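Local coordinates for soluble epoxide hydrolase (Bacillus megaterium, PDB 4INZ), which belongs to the soluble epoxide hydrolases, proteins of the alpha/beta hydrolase fold in which a helical cap sits over a mixed central sheet, at residues F47-F50 with S51-R55; E79-G83 with L84-E88; V170-Y173 with M174-N178; G194-T197 with A198-Q202; A203-N206 with S207-N210. The protein carries 1 engineered substitution. All coordinates share one frame; numbering follows the deposited sequence. Where two conformers were deposited one is given.

Contact 1 (F47-F50 with S51-R55); sequences FPDF and SHIWR
Phe50 and His52 meet through a CH-pi contact rather than a ring stack. The CB of His52 sits over one face of the Phe50 ring, 3.6 Å from its centroid and displaced toward the rim; the closest pair is Phe50 CZ to His52 CB at 3.2 Å. The side chains lie side by side with ring planes 23° apart, but they are slid so far that the centroids are 5.8 Å apart and there is little overlap. With chi1 at -172°, the imidazole extends away from the backbone N, past the phenyl rim, and its NE2 bonds to Asp200.

Ile53 adds a van der Waals contact, its CD1 methyl lying 3.5 Å from Asp49 CG, against the carboxylate. That carboxylate takes its hydrogen bond from Tyr204, so the methyl packs beside a group already held.

Among the backbone bonds, Ile53 N donates to Phe50 O at 3.0 Å and nearly straight (168°), making the first turn of the 3-10 segment 51-54. Further on, a backbone and a side-chain N-H of Arg55 share His52 O: N and NH1, the latter at 3.1 Å, reach it from opposite faces of its carbonyl plane.

Phe47 and Pro48, joined by a cis peptide, end the His-Gly-Phe-Pro sequence, the HGXP motif of epoxide hydrolases of this fold. The whole segment leads from strand 40-44 into helix 55-61, where Trp54 is the N-cap residue. Helices 169-193 and 198-210 cover Pro48 and Phe50 respectively, while Ile53 and Trp54 touch helix 286-289.

Contact 2 (E79-G83 with L84-E88); sequences EKPSG and LESYE
The connection from strand 66-70 to helix 89-102 folds back on itself around Gly83, and the two sides of this turn are joined where Tyr87 and Ser86 reach back to Pro81 and Ser82. Tyr87 OH donates to Pro81 O at 2.7 Å, lying in the carbonyl plane on a lone pair, with a C=O...donor angle of 136°. The same hydroxyl passes 3.3 Å from Pro81 CD, and Pro81 CG lies 3.9 Å from Tyr87 CZ, so the pyrrolidine packs against the phenol end of the ring while its carbonyl oxygen is held at the ring edge. Gly83 O also comes to that edge, 3.3 Å from Tyr87 CD2. Tyr87 OH has a further hydrogen bond to Ser215 on helix 213-220, which ties this loop to the helical cap.

The turn itself is a 3-10 segment, 84-86, in which Ser86 N makes a long bond to Gly83 O at 3.3 Å and Tyr87 N a shorter one to Leu84 O at 2.9 Å. Gly83 enters it with a phi of 91°, at which a CB would crowd the carbonyl O of Ser82. Ser86 supplies a second link through its side chain: OG, turned beside its own backbone N (chi1 -62°), donates to Ser82 O at 2.9 Å, its approach tilted from the carbonyl plane. Ser86 CB then lies 3.8 Å from Pro81 CG. Glu88, next along the chain, is the N-cap residue of helix 89-102.

Contact 3 (V170-Y173 with M174-N178); sequences VQDY and MERDN
Gln171 and Glu175 cross at one turn's distance along the helix, their amide and carboxylate planes 74° apart. Gln171 has CG anti to its backbone N and Glu175 has CG anti to its carbonyl carbon; from there both chains run extended, and Gln171 NE2 meets Glu175 OE1 at 2.9 Å in a nearly linear bond (173°). The acceptor lies in the amide plane of Gln171, yet the donor comes from above the carboxylate plane of Glu175; the steep twist between the flat groups thus costs the bond none of its straightness. Gln171 CG also packs 3.5 Å from Glu175 CD.

Arg176 runs back across Asp172 and Tyr173. Its chain is extended from CG to NE, and CD passes 3.6 Å from Asp172 OD2, but the charges come no nearer than 4.1 Å (Asp172 OD2 to Arg176 NH1), too far apart for a salt bridge. The guanidinium is turned 49° from the Tyr173 ring and only NH2 approaches it, 3.6 Å from CD2, so the two do not stack. Firmer is a water that donates to Tyr173 O at 2.7 Å and accepts from Arg176 NE at 2.9 Å, in the guanidinium plane, closing a bridge from side chain to backbone.

On the other flank Met174, modelled in two conformers, places SD in one of them at the edge of the Tyr173 ring, 3.7 Å from CD1, a Met-aromatic contact valid for that conformer alone. Beneath these side chains, backbone bonds from Met174, Glu175 and Arg176 to Val170, Gln171 and Asp172 repeat the i to i+4 spacing of an alpha-helix, here cap helix 169-193, regular as far as Arg176 and kinked at 177-178.

Contact 4 (G194-T197 with A198-Q202); sequences GYLT and ADDVQ
Asp200 OD2 receives the backbone N of Thr197 at 2.9 Å in an almost straight bond (171°), approached on its anti side and 31° out of the carboxylate plane. Thr197 OG1 stands 3.1 Å from the same oxygen, Asp200 OD2. The reverse bond runs from Asp200 N to Thr197 OG1 at 3.0 Å; chi1 of 67° places this hydroxyl between the backbone N and carbonyl carbon of Thr197, where it can face the start of the helix.

These reciprocal side-chain-to-backbone bonds are a capping box. Thr197 is the N-cap of helix 198-210, and its side chain meets an amide of the first turn that has no preceding helical carbonyl. The carboxylate near the helix N-terminus would probably also interact well with the helix dipole. Asp200 OD1, the other oxygen, bonds to His52 in the loop between strand 40-44 and helix 55-61. The first regular turn follows at once, with Val201 N donating to Thr197 O at 2.9 Å.

Apolar packing flanks the cap. Leu196 CD2 lies 3.9 Å from Asp200 CB, and Leu196 CB is 4.3 Å from Val201 CG2; both Leu196 and Val201 also rest on Ile187 of the preceding helix, 169-193.

Contact 5 (A203-N206 with S207-N210); sequences AYMN and SWEN
Tyr204 O is gripped twice: Ser207 OG donates to it at 2.7 Å and Trp208 N at 3.1 Å. Ser207 reaches it because chi1 of 82° folds OG back along the helix. Glu209 N donates to Met205 O at 3.0 Å, continuing the alpha-helical pattern; the additional bond from Trp208 N to that oxygen is weak.

Tyr204 O also lies over one face of the Trp208 indole, 3.4 Å above its plane and toward the rim. The phenol of Tyr204 comes to the indole edge-on in an offset T-shaped pair, with planes at 64° and Tyr204 CD1 3.6 Å from Trp208 CZ2. Met205, bent at chi2 and chi3, brings SD to 3.9 Å from Trp208 CZ3, a Met-aromatic contact neither squarely over the face nor at the edge. Tyrosine and methionine thus both pack against the benzo part of the indole.

The polar ends of both aromatics point beyond the helix, Tyr204 OH bonding to Asp49 and Trp208 NE1 to Pro48 O. Through these two residues helix 198-210 touches both the loop after strand 40-44 and cap helix 169-193, where Ile187 packs against both and Leu182 against Trp208.

Contact 4 caps the start of helix 198-210 and contact 5 lies further along it, their centres 12 Å apart; both meet contact 1. There Asp200 OD1 lies 2.8 Å from His52 NE2, Tyr204 OH 2.8 Å from Asp49 OD1, and Trp208 NE1 2.9 Å from Pro48 O, each a probable hydrogen bond. The HGXP segment of contact 1 probably helps form the oxyanion hole, as in relatives of this fold; its Phe47 N bonds to Asp114. Contact 2 joins the other end of helix 198-210 through Lys80 NZ, 2.9 Å from Asn210 O. Contact 3, on the preceding helix, is centred 14 Å from contact 5; Asn178 packs on Met205, but contact 1 is not touched.

Contact 1 (F47-F50 with S51-R55)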
# COMPACT_ATOMS: atom_id res chain seq x y z
N PHE A 47 1.44 -5.59 -0.68
CA PHE A 47 1.74 -7.01 -0.90
C PHE A 47 0.94 -7.91 0.03
O PHE A 47 0.87 -7.65 1.23
CB PHE A 47 3.23 -7.25 -0.65
CG PHE A 47 3.62 -8.70 -0.71
CD1 PHE A 47 4.02 -9.27 -1.92
CD2 PHE A 47 3.58 -9.50 0.42
CE1 PHE A 47 4.37 -10.60 -1.99
CE2 PHE A 47 3.94 -10.84 0.36
CZ PHE A 47 4.33 -11.39 -0.85
N PRO A 48 0.36 -9.01 -0.51
CA PRO A 48 0.34 -9.47 -1.89
C PRO A 48 -1.04 -9.27 -2.49
O PRO A 48 -1.57 -10.17 -3.15
CB PRO A 48 0.57 -10.97 -1.73
CG PRO A 48 -0.23 -11.29 -0.49
CD PRO A 48 -0.15 -10.05 0.40
N ASP A 49 -1.62 -8.10 -2.26
CA ASP A 49 -2.97 -7.82 -2.73
C ASP A 49 -2.94 -7.20 -4.12
O ASP A 49 -2.00 -7.42 -4.88
CB ASP A 49 -3.68 -6.90 -1.74
CG ASP A 49 -3.57 -7.40 -0.32
OD1 ASP A 49 -4.13 -8.48 -0.03
OD2 ASP A 49 -2.90 -6.74 0.50
N PHE A 50 -3.97 -6.44 -4.44
CA PHE A 50 -4.08 -5.75 -5.72
C PHE A 50 -5.30 -4.85 -5.66
O PHE A 50 -5.86 -4.66 -4.59
CB PHE A 50 -4.16 -6.75 -6.90
CG PHE A 50 -5.39 -7.63 -6.91
CD1 PHE A 50 -5.65 -8.52 -5.88
CD2 PHE A 50 -6.26 -7.60 -8.00
CE1 PHE A 50 -6.77 -9.35 -5.91
CE2 PHE A 50 -7.39 -8.43 -8.04
CZ PHE A 50 -7.64 -9.31 -7.00
N SER A 51 -5.71 -4.29 -6.79
CA SER A 51 -6.79 -3.30 -6.78
C SER A 51 -8.05 -3.76 -6.06
O SER A 51 -8.76 -2.95 -5.44
CB SER A 51 -7.11 -2.87 -8.22
OG SER A 51 -7.36 -4.01 -9.03
N HIS A 52 -8.34 -5.06 -6.13
CA HIS A 52 -9.58 -5.60 -5.57
C HIS A 52 -9.70 -5.38 -4.06
O HIS A 52 -10.80 -5.38 -3.52
CB HIS A 52 -9.66 -7.10 -5.89
CG HIS A 52 -10.97 -7.74 -5.54
ND1 HIS A 52 -12.14 -7.46 -6.21
CD2 HIS A 52 -11.28 -8.68 -4.61
CE1 HIS A 52 -13.13 -8.19 -5.70
NE2 HIS A 52 -12.63 -8.94 -4.73
N ILE A 53 -8.58 -5.17 -3.37
CA ILE A 53 -8.66 -5.01 -1.91
C ILE A 53 -9.50 -3.78 -1.54
O ILE A 53 -10.05 -3.69 -0.44
CB ILE A 53 -7.28 -4.96 -1.23
CG1 ILE A 53 -7.43 -5.14 0.29
CG2 ILE A 53 -6.53 -3.65 -1.55
CD1 ILE A 53 -6.13 -5.44 0.99
N TRP A 54 -9.62 -2.85 -2.49
CA TRP A 54 -10.31 -1.59 -2.24
C TRP A 54 -11.79 -1.61 -2.63
O TRP A 54 -12.46 -0.57 -2.59
CB TRP A 54 -9.61 -0.46 -3.01
CG TRP A 54 -8.20 -0.26 -2.61
CD1 TRP A 54 -7.08 -0.54 -3.35
CD2 TRP A 54 -7.73 0.26 -1.36
NE1 TRP A 54 -5.95 -0.20 -2.65
CE2 TRP A 54 -6.32 0.29 -1.42
CE3 TRP A 54 -8.38 0.72 -0.21
CZ2 TRP A 54 -5.54 0.76 -0.36
CZ3 TRP A 54 -7.59 1.19 0.85
CH2 TRP A 54 -6.19 1.20 0.76
N ARG A 55 -12.29 -2.78 -2.99
CA ARG A 55 -13.65 -2.90 -3.54
C ARG A 55 -14.73 -2.17 -2.74
O ARG A 55 -15.65 -1.57 -3.32
CB ARG A 55 -14.01 -4.38 -3.70
CG ARG A 55 -14.00 -5.17 -2.39
CD ARG A 55 -13.85 -6.67 -2.67
NE ARG A 55 -13.85 -7.46 -1.44
CZ ARG A 55 -12.79 -7.63 -0.66
NH1 ARG A 55 -11.63 -7.05 -0.99
NH2 ARG A 55 -12.88 -8.36 0.44

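Contact 2 (E79-G83 with L84-E88)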
# COMPACT_ATOMS: atom_id res chain seq x y z
N GLU A 79 1.84 -4.63 -16.26
CA GLU A 79 3.07 -5.10 -16.86
C GLU A 79 4.06 -5.58 -15.79
O GLU A 79 4.06 -5.09 -14.66
CB GLU A 79 3.68 -3.99 -17.71
CG GLU A 79 4.90 -4.41 -18.51
CD GLU A 79 5.16 -3.49 -19.69
OE1 GLU A 79 4.27 -2.68 -20.03
OE2 GLU A 79 6.25 -3.59 -20.28
N LYS A 80 4.89 -6.55 -16.17
CA LYS A 80 5.87 -7.14 -15.26
C LYS A 80 7.28 -7.03 -15.83
O LYS A 80 7.86 -8.01 -16.31
CB LYS A 80 5.51 -8.59 -14.97
CG LYS A 80 4.15 -8.74 -14.26
CD LYS A 80 3.51 -10.11 -14.50
CE LYS A 80 2.50 -10.07 -15.64
NZ LYS A 80 1.24 -9.33 -15.29
N PRO A 81 7.86 -5.81 -15.79
CA PRO A 81 9.18 -5.60 -16.37
C PRO A 81 10.25 -6.42 -15.66
O PRO A 81 10.10 -6.75 -14.48
CB PRO A 81 9.43 -4.10 -16.15
CG PRO A 81 8.54 -3.73 -15.01
CD PRO A 81 7.31 -4.59 -15.18
N SER A 82 11.32 -6.75 -16.38
CA SER A 82 12.42 -7.54 -15.84
C SER A 82 13.39 -6.67 -15.04
O SER A 82 13.51 -5.47 -15.30
CB SER A 82 13.20 -8.22 -16.97
OG SER A 82 12.45 -9.26 -17.56
N GLY A 83 14.07 -7.29 -14.08
CA GLY A 83 15.16 -6.65 -13.37
C GLY A 83 14.75 -5.91 -12.11
O GLY A 83 13.66 -5.34 -12.03
N LEU A 84 15.64 -5.91 -11.12
CA LEU A 84 15.36 -5.26 -9.84
C LEU A 84 15.19 -3.75 -9.99
O LEU A 84 14.39 -3.14 -9.28
CB LEU A 84 16.48 -5.54 -8.84
CG LEU A 84 16.52 -6.94 -8.24
CD1 LEU A 84 17.70 -7.07 -7.30
CD2 LEU A 84 15.20 -7.23 -7.52
N GLU A 85 15.96 -3.17 -10.90
CA GLU A 85 15.95 -1.73 -11.08
C GLU A 85 14.58 -1.21 -11.48
O GLU A 85 14.27 -0.04 -11.28
CB GLU A 85 17.01 -1.31 -12.11
CG GLU A 85 18.43 -1.64 -11.66
CD GLU A 85 19.49 -1.02 -12.55
OE1 GLU A 85 20.59 -0.72 -12.03
OE2 GLU A 85 19.23 -0.84 -13.76
N SER A 86 13.75 -2.09 -12.04
CA SER A 86 12.41 -1.71 -12.48
C SER A 86 11.44 -1.53 -11.31
O SER A 86 10.30 -1.11 -11.51
CB SER A 86 11.86 -2.75 -13.46
OG SER A 86 12.66 -2.81 -14.63
N TYR A 87 11.90 -1.87 -10.11
CA TYR A 87 11.03 -1.84 -8.93
C TYR A 87 11.61 -0.99 -7.80
O TYR A 87 11.23 -1.14 -6.64
CB TYR A 87 10.75 -3.26 -8.45
CG TYR A 87 10.10 -4.09 -9.53
CD1 TYR A 87 8.72 -4.04 -9.73
CD2 TYR A 87 10.85 -4.87 -10.39
CE1 TYR A 87 8.11 -4.78 -10.74
CE2 TYR A 87 10.26 -5.61 -11.40
CZ TYR A 87 8.89 -5.56 -11.57
OH TYR A 87 8.30 -6.29 -12.58
N GLU A 88 12.51 -0.09 -8.16
CA GLU A 88 13.09 0.87 -7.22
C GLU A 88 12.12 2.01 -6.92
O GLU A 88 11.29 2.36 -7.76
CB GLU A 88 14.39 1.44 -7.78
CG GLU A 88 15.51 0.43 -7.86
CD GLU A 88 16.25 0.29 -6.54
OE1 GLU A 88 15.84 0.93 -5.55
OE2 GLU A 88 17.26 -0.45 -6.50

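Contact 3 (V170-Y173 with M174-N178)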
# COMPACT_ATOMS: atom_id res chain seq x y z
N VAL A 170 12.04 -18.16 -1.49
CA VAL A 170 10.75 -17.56 -1.16
C VAL A 170 9.76 -17.58 -2.33
O VAL A 170 8.56 -17.78 -2.13
CB VAL A 170 10.88 -16.12 -0.60
CG1 VAL A 170 9.50 -15.51 -0.37
CG2 VAL A 170 11.66 -16.14 0.70
N GLN A 171 10.25 -17.39 -3.55
CA GLN A 171 9.35 -17.43 -4.69
C GLN A 171 8.62 -18.77 -4.76
O GLN A 171 7.40 -18.82 -4.88
CB GLN A 171 10.05 -17.14 -6.02
CG GLN A 171 9.08 -17.13 -7.19
CD GLN A 171 9.71 -16.70 -8.50
OE1 GLN A 171 10.89 -16.35 -8.56
NE2 GLN A 171 8.91 -16.72 -9.56
N ASP A 172 9.37 -19.86 -4.68
CA ASP A 172 8.77 -21.19 -4.68
C ASP A 172 7.81 -21.36 -3.50
O ASP A 172 6.73 -21.94 -3.65
CB ASP A 172 9.85 -22.29 -4.66
CG ASP A 172 9.27 -23.67 -4.44
OD1 ASP A 172 8.72 -24.25 -5.40
OD2 ASP A 172 9.37 -24.19 -3.30
N TYR A 173 8.19 -20.83 -2.34
CA TYR A 173 7.31 -20.92 -1.18
C TYR A 173 5.97 -20.25 -1.49
O TYR A 173 4.91 -20.76 -1.12
CB TYR A 173 7.94 -20.25 0.04
CG TYR A 173 6.96 -20.13 1.19
CD1 TYR A 173 6.18 -18.99 1.34
CD2 TYR A 173 6.82 -21.15 2.11
CE1 TYR A 173 5.29 -18.87 2.37
CE2 TYR A 173 5.92 -21.04 3.16
CZ TYR A 173 5.16 -19.90 3.28
OH TYR A 173 4.26 -19.79 4.32
N MET A 174 6.01 -19.12 -2.17
CA MET A 174 4.79 -18.37 -2.45
C MET A 174 3.96 -19.00 -3.57
O MET A 174 2.73 -19.02 -3.49
CB MET A 174 5.11 -16.91 -2.79
CG MET A 174 5.69 -16.11 -1.63
SD MET A 174 4.57 -15.99 -0.22
CE MET A 174 5.65 -15.19 0.96
N GLU A 175 4.64 -19.51 -4.60
CA GLU A 175 3.97 -20.02 -5.80
C GLU A 175 3.54 -21.48 -5.76
O GLU A 175 2.54 -21.86 -6.38
CB GLU A 175 4.87 -19.84 -7.02
CG GLU A 175 5.18 -18.43 -7.42
CD GLU A 175 6.11 -18.38 -8.62
OE1 GLU A 175 6.12 -17.36 -9.32
OE2 GLU A 175 6.82 -19.38 -8.86
N ARG A 176 4.32 -22.32 -5.08
CA ARG A 176 4.13 -23.77 -5.16
C ARG A 176 2.72 -24.20 -4.76
O ARG A 176 2.08 -23.55 -3.93
CB ARG A 176 5.17 -24.50 -4.30
CG ARG A 176 4.96 -24.31 -2.80
CD ARG A 176 6.09 -24.90 -1.95
NE ARG A 176 5.87 -24.62 -0.53
CZ ARG A 176 6.69 -24.98 0.46
NH1 ARG A 176 7.81 -25.64 0.20
NH2 ARG A 176 6.38 -24.67 1.71
N ASP A 177 2.25 -25.28 -5.36
CA ASP A 177 0.96 -25.87 -5.01
C ASP A 177 -0.17 -24.84 -4.99
O ASP A 177 -0.78 -24.57 -3.96
CB ASP A 177 1.06 -26.60 -3.68
CG ASP A 177 2.12 -27.67 -3.70
OD1 ASP A 177 1.88 -28.73 -4.32
OD2 ASP A 177 3.21 -27.45 -3.12
N ASN A 178 -0.43 -24.26 -6.16
CA ASN A 178 -1.53 -23.32 -6.29
C ASN A 178 -1.35 -22.12 -5.36
O ASN A 178 -2.28 -21.71 -4.68
CB ASN A 178 -2.85 -24.06 -6.02
CG ASN A 178 -4.07 -23.22 -6.35
OD1 ASN A 178 -5.07 -23.26 -5.64
ND2 ASN A 178 -3.99 -22.46 -7.44
O HOH W 1 3.90 -22.66 0.45

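Contact 4 (G194-T197 with A198-Q202)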
# COMPACT_ATOMS: atom_id res chain seq x y z
N GLY A 194 -14.32 -14.38 7.56
CA GLY A 194 -15.52 -14.04 6.83
C GLY A 194 -15.49 -12.77 6.00
O GLY A 194 -16.55 -12.31 5.55
N TYR A 195 -14.32 -12.18 5.79
CA TYR A 195 -14.26 -10.96 4.99
C TYR A 195 -13.85 -11.19 3.53
O TYR A 195 -13.79 -10.24 2.74
CB TYR A 195 -13.42 -9.85 5.66
CG TYR A 195 -11.98 -10.21 5.94
CD1 TYR A 195 -11.59 -10.64 7.20
CD2 TYR A 195 -11.01 -10.09 4.96
CE1 TYR A 195 -10.27 -10.96 7.48
CE2 TYR A 195 -9.68 -10.40 5.22
CZ TYR A 195 -9.32 -10.84 6.49
OH TYR A 195 -8.01 -11.16 6.77
N LEU A 196 -13.55 -12.44 3.19
CA LEU A 196 -13.39 -12.85 1.79
C LEU A 196 -14.48 -13.84 1.39
O LEU A 196 -14.61 -14.91 2.00
CB LEU A 196 -12.02 -13.51 1.56
CG LEU A 196 -10.79 -12.64 1.79
CD1 LEU A 196 -9.54 -13.48 1.58
CD2 LEU A 196 -10.80 -11.43 0.85
N THR A 197 -15.25 -13.48 0.36
CA THR A 197 -16.24 -14.40 -0.21
C THR A 197 -15.55 -15.34 -1.18
O THR A 197 -14.39 -15.13 -1.53
CB THR A 197 -17.31 -13.65 -1.02
OG1 THR A 197 -16.70 -13.08 -2.18
CG2 THR A 197 -17.96 -12.55 -0.19
N ALA A 198 -16.27 -16.36 -1.64
CA ALA A 198 -15.73 -17.29 -2.63
C ALA A 198 -15.28 -16.53 -3.88
O ALA A 198 -14.24 -16.83 -4.45
CB ALA A 198 -16.77 -18.35 -2.99
N ASP A 199 -16.08 -15.56 -4.30
CA ASP A 199 -15.71 -14.77 -5.46
C ASP A 199 -14.46 -13.93 -5.19
O ASP A 199 -13.63 -13.73 -6.08
CB ASP A 199 -16.87 -13.89 -5.93
CG ASP A 199 -17.97 -14.69 -6.62
OD1 ASP A 199 -17.79 -15.92 -6.82
OD2 ASP A 199 -19.02 -14.10 -6.96
N ASP A 200 -14.31 -13.44 -3.96
CA ASP A 200 -13.10 -12.70 -3.61
C ASP A 200 -11.89 -13.61 -3.72
O ASP A 200 -10.83 -13.20 -4.20
CB ASP A 200 -13.17 -12.13 -2.19
CG ASP A 200 -14.18 -11.03 -2.04
OD1 ASP A 200 -14.40 -10.26 -3.00
OD2 ASP A 200 -14.77 -10.93 -0.94
N VAL A 201 -12.03 -14.84 -3.23
CA VAL A 201 -10.94 -15.80 -3.28
C VAL A 201 -10.53 -16.05 -4.73
O VAL A 201 -9.34 -16.05 -5.06
CB VAL A 201 -11.33 -17.13 -2.57
CG1 VAL A 201 -10.30 -18.23 -2.85
CG2 VAL A 201 -11.49 -16.91 -1.07
N GLN A 202 -11.52 -16.23 -5.59
CA GLN A 202 -11.26 -16.45 -7.01
C GLN A 202 -10.54 -15.26 -7.64
O GLN A 202 -9.64 -15.43 -8.47
CB GLN A 202 -12.57 -16.72 -7.76
CG GLN A 202 -12.38 -17.02 -9.25
CD GLN A 202 -11.61 -18.30 -9.48
OE1 GLN A 202 -12.18 -19.39 -9.40
NE2 GLN A 202 -10.31 -18.17 -9.75

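Contact 5 (A203-N206 with S207-N210)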
# COMPACT_ATOMS: atom_id res chain seq x y z
N ALA A 203 -10.94 -14.06 -7.25
CA ALA A 203 -10.30 -12.86 -7.77
C ALA A 203 -8.84 -12.80 -7.35
O ALA A 203 -7.97 -12.45 -8.14
CB ALA A 203 -11.03 -11.61 -7.32
N TYR A 204 -8.57 -13.13 -6.10
CA TYR A 204 -7.19 -13.17 -5.62
C TYR A 204 -6.38 -14.22 -6.36
O TYR A 204 -5.25 -13.96 -6.78
CB TYR A 204 -7.14 -13.45 -4.12
CG TYR A 204 -7.04 -12.21 -3.27
CD1 TYR A 204 -5.81 -11.71 -2.89
CD2 TYR A 204 -8.19 -11.54 -2.84
CE1 TYR A 204 -5.70 -10.58 -2.10
CE2 TYR A 204 -8.09 -10.40 -2.05
CZ TYR A 204 -6.84 -9.93 -1.69
OH TYR A 204 -6.73 -8.80 -0.90
N MET A 205 -6.95 -15.42 -6.53
CA MET A 205 -6.24 -16.48 -7.23
C MET A 205 -5.91 -16.05 -8.65
O MET A 205 -4.80 -16.27 -9.13
CB MET A 205 -7.04 -17.79 -7.24
CG MET A 205 -7.28 -18.40 -5.86
SD MET A 205 -5.76 -18.69 -4.92
CE MET A 205 -4.89 -19.81 -6.01
N ASN A 206 -6.89 -15.47 -9.34
CA ASN A 206 -6.64 -14.92 -10.66
C ASN A 206 -5.50 -13.90 -10.66
O ASN A 206 -4.67 -13.88 -11.58
CB ASN A 206 -7.90 -14.25 -11.23
CG ASN A 206 -8.95 -15.23 -11.67
OD1 ASN A 206 -8.67 -16.43 -11.84
ND2 ASN A 206 -10.17 -14.74 -11.86
N SER A 207 -5.48 -13.04 -9.64
CA SER A 207 -4.47 -11.99 -9.58
C SER A 207 -3.07 -12.58 -9.49
O SER A 207 -2.13 -12.05 -10.08
CB SER A 207 -4.72 -11.02 -8.42
OG SER A 207 -4.22 -11.52 -7.19
N TRP A 208 -2.94 -13.68 -8.76
CA TRP A 208 -1.63 -14.32 -8.60
C TRP A 208 -1.21 -15.08 -9.86
O TRP A 208 -0.02 -15.11 -10.22
CB TRP A 208 -1.63 -15.22 -7.36
CG TRP A 208 -1.80 -14.40 -6.10
CD1 TRP A 208 -1.40 -13.11 -5.91
CD2 TRP A 208 -2.42 -14.81 -4.89
NE1 TRP A 208 -1.73 -12.69 -4.64
CE2 TRP A 208 -2.36 -13.72 -4.00
CE3 TRP A 208 -3.03 -16.00 -4.46
CZ2 TRP A 208 -2.88 -13.78 -2.70
CZ3 TRP A 208 -3.54 -16.06 -3.17
CH2 TRP A 208 -3.47 -14.95 -2.31
N GLU A 209 -2.18 -15.69 -10.53
CA GLU A 209 -1.93 -16.37 -11.80
C GLU A 209 -1.49 -15.38 -12.86
O GLU A 209 -0.62 -15.67 -13.68
CB GLU A 209 -3.20 -17.08 -12.29
CG GLU A 209 -3.68 -18.20 -11.37
CD GLU A 209 -3.22 -19.58 -11.80
OE1 GLU A 209 -2.50 -19.72 -12.82
OE2 GLU A 209 -3.59 -20.55 -11.11
N ASN A 210 -2.11 -14.20 -12.85
CA ASN A 210 -1.83 -13.17 -13.85
C ASN A 210 -0.60 -12.32 -13.53
O ASN A 210 0.11 -11.86 -14.43
CB ASN A 210 -3.06 -12.25 -14.02
CG ASN A 210 -4.22 -12.97 -14.69
OD1 ASN A 210 -4.01 -13.80 -15.57
ND2 ASN A 210 -5.45 -12.64 -14.28